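NRPS (Penicillium fellutanum, PDB 6NKI) binds NADPH in a Rossmann-type domain of the male sterility protein family, carried by a fungal nonribosomal peptide synthetase. Local coordinates at residues D315-S320 and N393-A398; L38-V43 and W278-I283. All coordinates share one frame; numbering follows the deposited sequence.

Contact 1. Residues D315-S320 and N393-A398; sequences DGLNMS and NMIRQA
Leu317 and Ile395 carry the apolar part of this contact, reaching toward each other tip to tip from the short strand 316-318 and from helix 393-398. Strand and helix run nearly at right angles (84° between their directions), with their axes 8.3 Å apart at closest approach. The fork of Leu317 meets the longer branch of Ile395: Leu317 CG lies 3.6 Å from Ile395 CD1, and Leu317 CD2 packs 3.6 Å from Ile395 CG1. Ile395 holds CG1 between its backbone N and carbonyl carbon (chi1 63°), from where the otherwise extended branch carries CD1 over to the strand and up against the backbone of Gly316. Leu317 CD2 also comes within 4.4 Å of CB of Arg396, the residue that follows Ile395.

The polar interactions run alongside rather than across. Arg396 folds back on its own helix, where NE donates to Asn393 OD1 at 3.0 Å on a lone pair in the carbonyl plane, with the oxygen at the edge of the guanidinium. A weak second bond from Arg396 NH2 to the same Asn393 OD1 (3.3 Å) probably adds to the hold on the guanidinium. Its NH1 forms a salt bridge with Asp321, so the arginine ties helix 389-410 to the helix that follows the strand. Asp315 OD2 hydrogen-bonds to Ser390 OG of the second subunit.

Strand 316-318 is outermost in a small mixed sheet, pairing antiparallel with strand 270-275 through Leu317 and Leu271. Helix 389-410 packs on the side of this strand to which Leu317 points, and its Ile395 also rests on Trp278 of helix 276-288.

Contact 2. Residues L38-V43 and W278-I283; sequences LHQLLV and WVASLI
Within the Rossmann fold, helix 32-43 is the connection of the first beta-alpha-beta crossover, between strands 22-27 and 47-54, and Gln40 on it reaches across to Ala280 and Ser281 of helix 276-288. Only 112 Å² is buried between the two segments, and within 38-43 it is Gln40 that makes the contact. The CA atoms of Gln40 and Ser281 are 7.1 Å apart, the nearest pair across the two segments.

Gln40 is extended beyond CG (chi2 179°), which carries its terminal amide as far as the other helix. The methyl of Ala280 meets both ends of that amide, with Ala280 CB 3.6 Å from Gln40 OE1 and equally far from Gln40 NE2. The nitrogen is held by a hydrogen bond to the carbonyl O of Asp277, in the first turn of helix 276-288; this bond probably fixes the rotation of the amide, with OE1 on the side of Ser281.

Next to this polar crossing the same two helices pack through apolar side chains. Val279 and Ile283 rest on Leu33, and Ile283 also on Ile37, both on helix 32-43. On that helix too, His36 takes the methyl of Ala280 against its side chain, while Ser281 packs against Gln397 of the second subunit.

The amide oxygen of Gln40 lies near the backbone N of Ser281 without forming a hydrogen bond to it, and it sits alongside the serine side chain, with Gln40 OE1 3.6 Å from Ser281 CB.

From the N terminus, contact 2 opens first, on helix 32-43, and closes at helix 276-288 after the chain has built most of the parallel Rossmann sheet. Contact 1 opens only later, at strand 316-318, and closes on helix 389-410 near the end of the model; the two loops follow in series, neither nesting nor crossing. Contact 2 ties the opening crossover to a late helix, whereas contact 1 joins the small mixed sheet to the C-terminal helix. Trp278 bridges them within the chain, its ring packing on Met394. Across the dimer they meet again, Leu282 of one subunit against Asn393 of the other.

Contact 1. Residues D315-S320 and N393-A398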
loop_
_atom_site.group_PDB
_atom_site.type_symbol
_atom_site.label_atom_id
_atom_site.label_comp_id
_atom_site.label_asym_id
_atom_site.label_seq_id
_atom_site.Cartn_x
_atom_site.Cartn_y
_atom_site.Cartn_z
ATOM N N ASP A 315 -9.481 0.619 5.918
ATOM C CA ASP A 315 -9.074 -0.156 4.747
ATOM C C ASP A 315 -9.955 -1.394 4.543
ATOM O O ASP A 315 -10.293 -2.109 5.491
ATOM C CB ASP A 315 -7.604 -0.622 4.844
ATOM C CG ASP A 315 -6.568 0.522 4.762
ATOM O OD1 ASP A 315 -6.958 1.699 4.584
ATOM O OD2 ASP A 315 -5.347 0.189 4.738
ATOM N N GLY A 316 -10.301 -1.672 3.292
ATOM C CA GLY A 316 -11.019 -2.924 3.074
ATOM C C GLY A 316 -11.710 -2.980 1.716
ATOM O O GLY A 316 -11.322 -2.293 0.774
ATOM N N LEU A 317 -12.756 -3.806 1.660
ATOM C CA LEU A 317 -13.336 -4.277 0.412
ATOM C C LEU A 317 -14.848 -4.397 0.530
ATOM O O LEU A 317 -15.391 -4.585 1.623
ATOM C CB LEU A 317 -12.773 -5.648 0.041
ATOM C CG LEU A 317 -11.296 -5.778 -0.300
ATOM C CD1 LEU A 317 -10.873 -7.246 -0.339
ATOM C CD2 LEU A 317 -10.989 -5.096 -1.641
ATOM N N ASN A 318 -15.528 -4.302 -0.612
ATOM C CA ASN A 318 -16.878 -4.838 -0.695
ATOM C C ASN A 318 -16.813 -6.347 -0.521
ATOM O O ASN A 318 -15.854 -7.001 -0.940
ATOM C CB ASN A 318 -17.522 -4.498 -2.041
ATOM C CG ASN A 318 -17.816 -3.020 -2.188
ATOM O OD1 ASN A 318 -18.329 -2.381 -1.265
ATOM N ND2 ASN A 318 -17.469 -2.458 -3.344
ATOM N N MET A 319 -17.841 -6.914 0.108
ATOM C CA MET A 319 -17.856 -8.364 0.253
ATOM C C MET A 319 -17.907 -9.090 -1.099
ATOM O O MET A 319 -17.286 -10.152 -1.254
ATOM C CB MET A 319 -19.017 -8.779 1.151
ATOM C CG MET A 319 -18.784 -8.381 2.602
ATOM S SD MET A 319 -17.204 -9.034 3.141
ATOM C CE MET A 319 -17.467 -10.790 2.988
ATOM N N SER A 320 -18.622 -8.543 -2.092
ATOM C CA SER A 320 -18.565 -9.132 -3.428
ATOM C C SER A 320 -17.148 -9.088 -3.990
ATOM O O SER A 320 -16.676 -10.063 -4.592
ATOM C CB SER A 320 -19.525 -8.421 -4.376
ATOM O OG SER A 320 -19.085 -7.115 -4.677
ATOM N N ASN A 393 -6.856 -2.220 -4.794
ATOM C CA ASN A 393 -6.239 -3.303 -5.554
ATOM C C ASN A 393 -5.206 -4.060 -4.732
ATOM O O ASN A 393 -5.060 -5.280 -4.878
ATOM C CB ASN A 393 -5.527 -2.835 -6.821
ATOM C CG ASN A 393 -5.079 -4.026 -7.666
ATOM O OD1 ASN A 393 -5.832 -4.998 -7.812
ATOM N ND2 ASN A 393 -3.782 -4.084 -7.945
ATOM N N MET A 394 -4.455 -3.364 -3.889
ATOM C CA MET A 394 -3.352 -4.045 -3.211
ATOM C C MET A 394 -3.845 -4.949 -2.078
ATOM O O MET A 394 -3.194 -5.960 -1.785
ATOM C CB MET A 394 -2.346 -3.049 -2.669
ATOM C CG MET A 394 -0.971 -3.680 -2.533
ATOM S SD MET A 394 -0.242 -4.025 -4.170
ATOM C CE MET A 394 1.069 -5.191 -3.777
ATOM N N ILE A 395 -4.973 -4.612 -1.441
ATOM C CA ILE A 395 -5.558 -5.570 -0.505
ATOM C C ILE A 395 -6.217 -6.712 -1.268
ATOM O O ILE A 395 -6.051 -7.875 -0.884
ATOM C CB ILE A 395 -6.546 -4.904 0.474
ATOM C CG1 ILE A 395 -7.712 -4.314 -0.265
ATOM C CG2 ILE A 395 -5.941 -3.730 1.237
ATOM C CD1 ILE A 395 -8.629 -3.607 0.628
ATOM N N ARG A 396 -6.958 -6.411 -2.347
ATOM C CA ARG A 396 -7.454 -7.467 -3.227
ATOM C C ARG A 396 -6.383 -8.485 -3.568
ATOM O O ARG A 396 -6.627 -9.686 -3.462
ATOM C CB ARG A 396 -8.088 -6.855 -4.483
ATOM C CG ARG A 396 -8.207 -7.809 -5.635
ATOM C CD ARG A 396 -9.041 -7.338 -6.778
ATOM N NE ARG A 396 -8.655 -6.038 -7.315
ATOM C CZ ARG A 396 -9.438 -4.953 -7.299
ATOM N NH1 ARG A 396 -10.712 -5.009 -6.888
ATOM N NH2 ARG A 396 -8.944 -3.798 -7.724
ATOM N N GLN A 397 -5.191 -8.043 -3.920
ATOM C CA GLN A 397 -4.154 -9.020 -4.189
ATOM C C GLN A 397 -3.706 -9.705 -2.907
ATOM O O GLN A 397 -3.243 -10.848 -2.939
ATOM C CB GLN A 397 -2.945 -8.363 -4.892
ATOM C CG GLN A 397 -3.261 -7.723 -6.184
ATOM C CD GLN A 397 -3.819 -8.697 -7.201
ATOM O OE1 GLN A 397 -4.997 -8.626 -7.533
ATOM N NE2 GLN A 397 -2.965 -9.594 -7.719
ATOM N N ALA A 398 -3.826 -9.039 -1.766
ATOM C CA ALA A 398 -3.428 -9.716 -0.537
ATOM C C ALA A 398 -4.352 -10.900 -0.245
ATOM O O ALA A 398 -3.878 -11.991 0.103
ATOM C CB ALA A 398 -3.382 -8.719 0.627
#

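Contact 2. Residues L38-V43 and W278-I283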
loop_
_atom_site.group_PDB
_atom_site.type_symbol
_atom_site.label_atom_id
_atom_site.label_comp_id
_atom_site.label_asym_id
_atom_site.label_seq_id
_atom_site.Cartn_x
_atom_site.Cartn_y
_atom_site.Cartn_z
ATOM N N LEU A 38 7.436 -5.929 15.655
ATOM C CA LEU A 38 8.775 -6.305 16.086
ATOM C C LEU A 38 9.762 -6.213 14.924
ATOM O O LEU A 38 10.743 -5.462 14.984
ATOM C CB LEU A 38 8.747 -7.707 16.713
ATOM C CG LEU A 38 10.097 -8.123 17.291
ATOM C CD1 LEU A 38 10.445 -7.183 18.417
ATOM C CD2 LEU A 38 10.171 -9.573 17.720
ATOM N N HIS A 39 9.483 -6.954 13.846
ATOM C CA HIS A 39 10.263 -6.893 12.603
ATOM C C HIS A 39 10.621 -5.462 12.206
ATOM O O HIS A 39 11.794 -5.142 11.966
ATOM C CB HIS A 39 9.459 -7.551 11.498
ATOM C CG HIS A 39 10.175 -7.622 10.196
ATOM N ND1 HIS A 39 9.511 -7.672 8.992
ATOM C CD2 HIS A 39 11.494 -7.693 9.908
ATOM C CE1 HIS A 39 10.395 -7.737 8.017
ATOM N NE2 HIS A 39 11.605 -7.758 8.546
ATOM N N GLN A 40 9.625 -4.575 12.160
ATOM C CA GLN A 40 9.910 -3.266 11.595
ATOM C C GLN A 40 10.654 -2.363 12.570
ATOM O O GLN A 40 11.391 -1.474 12.136
ATOM C CB GLN A 40 8.626 -2.607 11.099
ATOM C CG GLN A 40 7.991 -3.314 9.924
ATOM C CD GLN A 40 6.710 -2.648 9.480
ATOM O OE1 GLN A 40 6.339 -1.594 9.990
ATOM N NE2 GLN A 40 5.997 -3.293 8.565
ATOM N N LEU A 41 10.480 -2.546 13.880
ATOM C CA LEU A 41 11.337 -1.821 14.826
ATOM C C LEU A 41 12.799 -2.198 14.629
ATOM O O LEU A 41 13.639 -1.341 14.361
ATOM C CB LEU A 41 10.909 -2.094 16.268
ATOM C CG LEU A 41 9.563 -1.493 16.624
ATOM C CD1 LEU A 41 9.114 -2.030 17.955
ATOM C CD2 LEU A 41 9.648 0.021 16.641
ATOM N N LEU A 42 13.098 -3.494 14.691
ATOM C CA LEU A 42 14.460 -3.989 14.526
ATOM C C LEU A 42 15.128 -3.490 13.237
ATOM O O LEU A 42 16.362 -3.419 13.182
ATOM C CB LEU A 42 14.441 -5.521 14.571
ATOM C CG LEU A 42 14.444 -6.218 15.941
ATOM C CD1 LEU A 42 13.216 -5.918 16.746
ATOM C CD2 LEU A 42 14.528 -7.711 15.772
ATOM N N VAL A 43 14.368 -3.132 12.197
ATOM C CA VAL A 43 15.077 -2.656 11.007
ATOM C C VAL A 43 15.328 -1.148 11.069
ATOM O O VAL A 43 16.316 -0.665 10.505
ATOM C CB VAL A 43 14.364 -3.063 9.694
ATOM C CG1 VAL A 43 14.219 -4.588 9.611
ATOM C CG2 VAL A 43 13.010 -2.334 9.486
ATOM N N TRP A 278 1.313 -2.544 6.491
ATOM C CA TRP A 278 0.867 -1.134 6.405
ATOM C C TRP A 278 0.460 -0.611 7.784
ATOM O O TRP A 278 0.826 0.517 8.087
ATOM C CB TRP A 278 -0.255 -0.956 5.377
ATOM C CG TRP A 278 0.068 -1.474 4.011
ATOM C CD1 TRP A 278 1.273 -1.415 3.375
ATOM C CD2 TRP A 278 -0.832 -2.123 3.096
ATOM N NE1 TRP A 278 1.190 -1.994 2.140
ATOM C CE2 TRP A 278 -0.091 -2.437 1.939
ATOM C CE3 TRP A 278 -2.185 -2.477 3.137
ATOM C CZ2 TRP A 278 -0.659 -3.092 0.845
ATOM C CZ3 TRP A 278 -2.746 -3.112 2.051
ATOM C CH2 TRP A 278 -1.992 -3.420 0.921
ATOM N N VAL A 279 -0.231 -1.410 8.599
ATOM C CA VAL A 279 -0.694 -0.899 9.875
ATOM C C VAL A 279 0.451 -0.935 10.882
ATOM O O VAL A 279 0.621 -0.007 11.684
ATOM C CB VAL A 279 -1.922 -1.705 10.324
ATOM C CG1 VAL A 279 -3.104 -1.414 9.424
ATOM C CG2 VAL A 279 -1.625 -3.162 10.224
ATOM N N ALA A 280 1.277 -1.975 10.802
ATOM C CA ALA A 280 2.548 -2.008 11.497
ATOM C C ALA A 280 3.350 -0.738 11.233
ATOM O O ALA A 280 3.736 -0.028 12.170
ATOM C CB ALA A 280 3.332 -3.246 11.057
ATOM N N SER A 281 3.643 -0.467 9.951
ATOM C CA SER A 281 4.387 0.728 9.557
ATOM C C SER A 281 3.742 1.976 10.139
ATOM O O SER A 281 4.424 2.874 10.658
ATOM C CB SER A 281 4.459 0.831 8.018
ATOM O OG SER A 281 5.192 1.977 7.543
ATOM N N LEU A 282 2.412 2.046 10.061
ATOM C CA LEU A 282 1.700 3.207 10.572
ATOM C C LEU A 282 1.770 3.309 12.095
ATOM O O LEU A 282 1.588 4.398 12.625
ATOM C CB LEU A 282 0.239 3.178 10.103
ATOM C CG LEU A 282 -0.677 4.312 10.587
ATOM C CD1 LEU A 282 -0.047 5.650 10.224
ATOM C CD2 LEU A 282 -2.065 4.238 9.997
ATOM N N ILE A 283 2.012 2.208 12.809
ATOM C CA ILE A 283 2.108 2.289 14.260
ATOM C C ILE A 283 3.464 2.836 14.667
ATOM O O ILE A 283 3.557 3.687 15.560
ATOM C CB ILE A 283 1.822 0.918 14.913
ATOM C CG1 ILE A 283 0.318 0.569 14.839
ATOM C CG2 ILE A 283 2.299 0.915 16.348
ATOM C CD1 ILE A 283 0.006 -0.910 14.950
#